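Long-range contact in putative uronate isomerase (Thermotoga maritima, PDB 4NAR), which is of unestablished function, named a putative uronate isomerase, but possibly a lactate racemase: residues Y329-V335 with H352-G358. Numbering follows the deposited sequence.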
# COMPACT_ATOMS: atom_id res chain seq x y z
N TYR A 329 -3.58 4.95 -19.66
CA TYR A 329 -3.21 3.60 -19.24
C TYR A 329 -2.71 2.73 -20.38
O TYR A 329 -3.44 2.44 -21.33
CB TYR A 329 -4.39 2.95 -18.51
CG TYR A 329 -4.67 3.58 -17.16
CD1 TYR A 329 -4.07 3.07 -16.00
CD2 TYR A 329 -5.53 4.67 -17.03
CE1 TYR A 329 -4.32 3.64 -14.75
CE2 TYR A 329 -5.79 5.23 -15.79
CZ TYR A 329 -5.18 4.72 -14.65
OH TYR A 329 -5.42 5.27 -13.40
N HIS A 330 -1.46 2.29 -20.27
CA HIS A 330 -0.78 1.59 -21.35
C HIS A 330 0.18 0.53 -20.83
O HIS A 330 0.47 0.48 -19.63
CB HIS A 330 0.03 2.59 -22.18
CG HIS A 330 -0.79 3.69 -22.78
ND1 HIS A 330 -1.32 3.62 -24.04
CD2 HIS A 330 -1.14 4.91 -22.29
CE1 HIS A 330 -1.97 4.74 -24.31
NE2 HIS A 330 -1.88 5.53 -23.26
N CYS A 331 0.67 -0.31 -21.74
CA CYS A 331 1.59 -1.40 -21.40
C CYS A 331 2.99 -0.85 -21.16
O CYS A 331 3.28 0.32 -21.47
CB CYS A 331 1.62 -2.46 -22.52
SG CYS A 331 2.42 -1.90 -24.09
N LYS A 332 3.85 -1.71 -20.62
CA LYS A 332 5.19 -1.31 -20.22
C LYS A 332 6.01 -0.73 -21.36
O LYS A 332 6.70 0.28 -21.18
CB LYS A 332 5.95 -2.47 -19.58
CG LYS A 332 7.12 -2.02 -18.71
CD LYS A 332 8.20 -3.08 -18.64
CE LYS A 332 7.64 -4.40 -18.16
NZ LYS A 332 8.71 -5.26 -17.57
N ASP A 333 5.95 -1.37 -22.53
CA ASP A 333 6.77 -0.93 -23.66
C ASP A 333 6.32 0.41 -24.24
O ASP A 333 7.15 1.19 -24.70
CB ASP A 333 6.88 -2.02 -24.74
CG ASP A 333 7.85 -3.13 -24.35
OD1 ASP A 333 8.65 -2.94 -23.40
OD2 ASP A 333 7.81 -4.19 -25.00
N TYR A 334 5.02 0.69 -24.20
CA TYR A 334 4.53 2.01 -24.58
C TYR A 334 5.05 3.08 -23.61
O TYR A 334 5.42 4.18 -24.02
CB TYR A 334 3.01 2.04 -24.61
CG TYR A 334 2.45 3.41 -24.92
CD1 TYR A 334 2.05 3.74 -26.21
CD2 TYR A 334 2.33 4.37 -23.93
CE1 TYR A 334 1.55 5.02 -26.50
CE2 TYR A 334 1.84 5.64 -24.20
CZ TYR A 334 1.44 5.96 -25.48
OH TYR A 334 0.94 7.22 -25.74
N VAL A 335 5.06 2.75 -22.32
CA VAL A 335 5.40 3.73 -21.29
C VAL A 335 6.90 4.08 -21.31
O VAL A 335 7.28 5.25 -21.20
CB VAL A 335 4.90 3.28 -19.90
CG1 VAL A 335 5.29 4.27 -18.80
CG2 VAL A 335 3.39 3.09 -19.94
N HIS A 352 2.28 3.20 -12.01
CA HIS A 352 0.87 2.96 -11.69
C HIS A 352 0.06 2.53 -12.92
O HIS A 352 -0.67 1.53 -12.91
CB HIS A 352 0.26 4.24 -11.12
CG HIS A 352 -1.24 4.29 -11.23
ND1 HIS A 352 -2.07 3.53 -10.43
CD2 HIS A 352 -2.05 5.03 -12.03
CE1 HIS A 352 -3.34 3.80 -10.74
NE2 HIS A 352 -3.35 4.69 -11.71
N VAL A 353 0.21 3.33 -13.97
CA VAL A 353 -0.46 3.11 -15.25
C VAL A 353 -0.16 1.71 -15.84
O VAL A 353 -1.07 0.98 -16.24
CB VAL A 353 -0.10 4.30 -16.19
CG1 VAL A 353 0.24 3.84 -17.58
CG2 VAL A 353 -1.21 5.36 -16.14
N ILE A 354 1.11 1.31 -15.87
CA ILE A 354 1.46 -0.03 -16.32
C ILE A 354 0.84 -1.08 -15.40
O ILE A 354 0.29 -2.08 -15.86
CB ILE A 354 2.98 -0.24 -16.30
CG1 ILE A 354 3.69 0.79 -17.19
CG2 ILE A 354 3.33 -1.69 -16.73
CD1 ILE A 354 5.22 0.84 -17.02
N ASN A 355 0.96 -0.84 -14.10
CA ASN A 355 0.41 -1.73 -13.10
C ASN A 355 -1.08 -2.03 -13.33
O ASN A 355 -1.51 -3.20 -13.31
CB ASN A 355 0.64 -1.15 -11.70
CG ASN A 355 2.06 -1.40 -11.19
OD1 ASN A 355 2.72 -2.37 -11.61
ND2 ASN A 355 2.53 -0.55 -10.27
N VAL A 356 -1.86 -0.98 -13.56
CA VAL A 356 -3.28 -1.14 -13.85
C VAL A 356 -3.53 -1.83 -15.20
O VAL A 356 -4.31 -2.81 -15.26
CB VAL A 356 -4.03 0.20 -13.83
CG1 VAL A 356 -5.48 0.01 -14.32
CG2 VAL A 356 -3.99 0.84 -12.43
N ARG A 357 -2.87 -1.36 -16.26
CA ARG A 357 -3.20 -1.83 -17.61
C ARG A 357 -2.81 -3.29 -17.85
O ARG A 357 -3.51 -4.02 -18.58
CB ARG A 357 -2.60 -0.92 -18.70
CG ARG A 357 -3.26 -1.15 -20.05
CD ARG A 357 -4.75 -0.78 -19.99
NE ARG A 357 -5.54 -1.21 -21.15
CZ ARG A 357 -6.00 -2.45 -21.34
NH1 ARG A 357 -5.73 -3.42 -20.46
NH2 ARG A 357 -6.73 -2.73 -22.42
N GLY A 358 -1.72 -3.72 -17.23
CA GLY A 358 -1.27 -5.09 -17.37
C GLY A 358 -0.40 -5.35 -18.60
O GLY A 358 0.03 -4.42 -19.29
O HOH W 1 2.67 -4.22 -19.71
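The phenol of Y329 lies across helix 347-357, its OH meeting H352 NE2 at 2.7 Å in a hydrogen bond for which either partner could be the donor. Both groups approach near the plane of the other's ring, and the rings themselves are turned by 69°. With CG anti to its carbonyl carbon (chi1 -69°), Y329 sets its ring across V353, whose CG2 makes a CH-pi contact over one face, 3.9 Å from the centroid. V356 comes in obliquely, CB lying 3.6 Å from Y329 CE1. Beyond the ring, the backbone O of H330 receives a CA-H...O contact from I354 CA at 3.5 Å, while the aliphatic part of R357 runs past Y329 O, and its guanidinium goes on to bond F373 O and make a cation-pi contact with F371. At the start of helix 332-341, I354 wedges its CG1 branch against V335 CG2 (3.6 Å), and its CD1 meets K332 CG. A water closes this end, accepting from K332 N and donating to G358 O (2.7 Å), so the first turn of one helix is tied to G358, just beyond the other. C331, the N-cap, takes a weak bond from Y334 N on SG. Replacing Y329 by a phenylalanine would probably leave H352 NE2 without its hydroxyl mate and its imidazole, stacked on W283, freer to turn. The contact joins the loop and first turn of helix 332-341 to the end of helix 347-357; its largely apolar interface buries one phenol-imidazole pair, whose OH and NE2 satisfy each other, a bond that probably fixes how the rings are set.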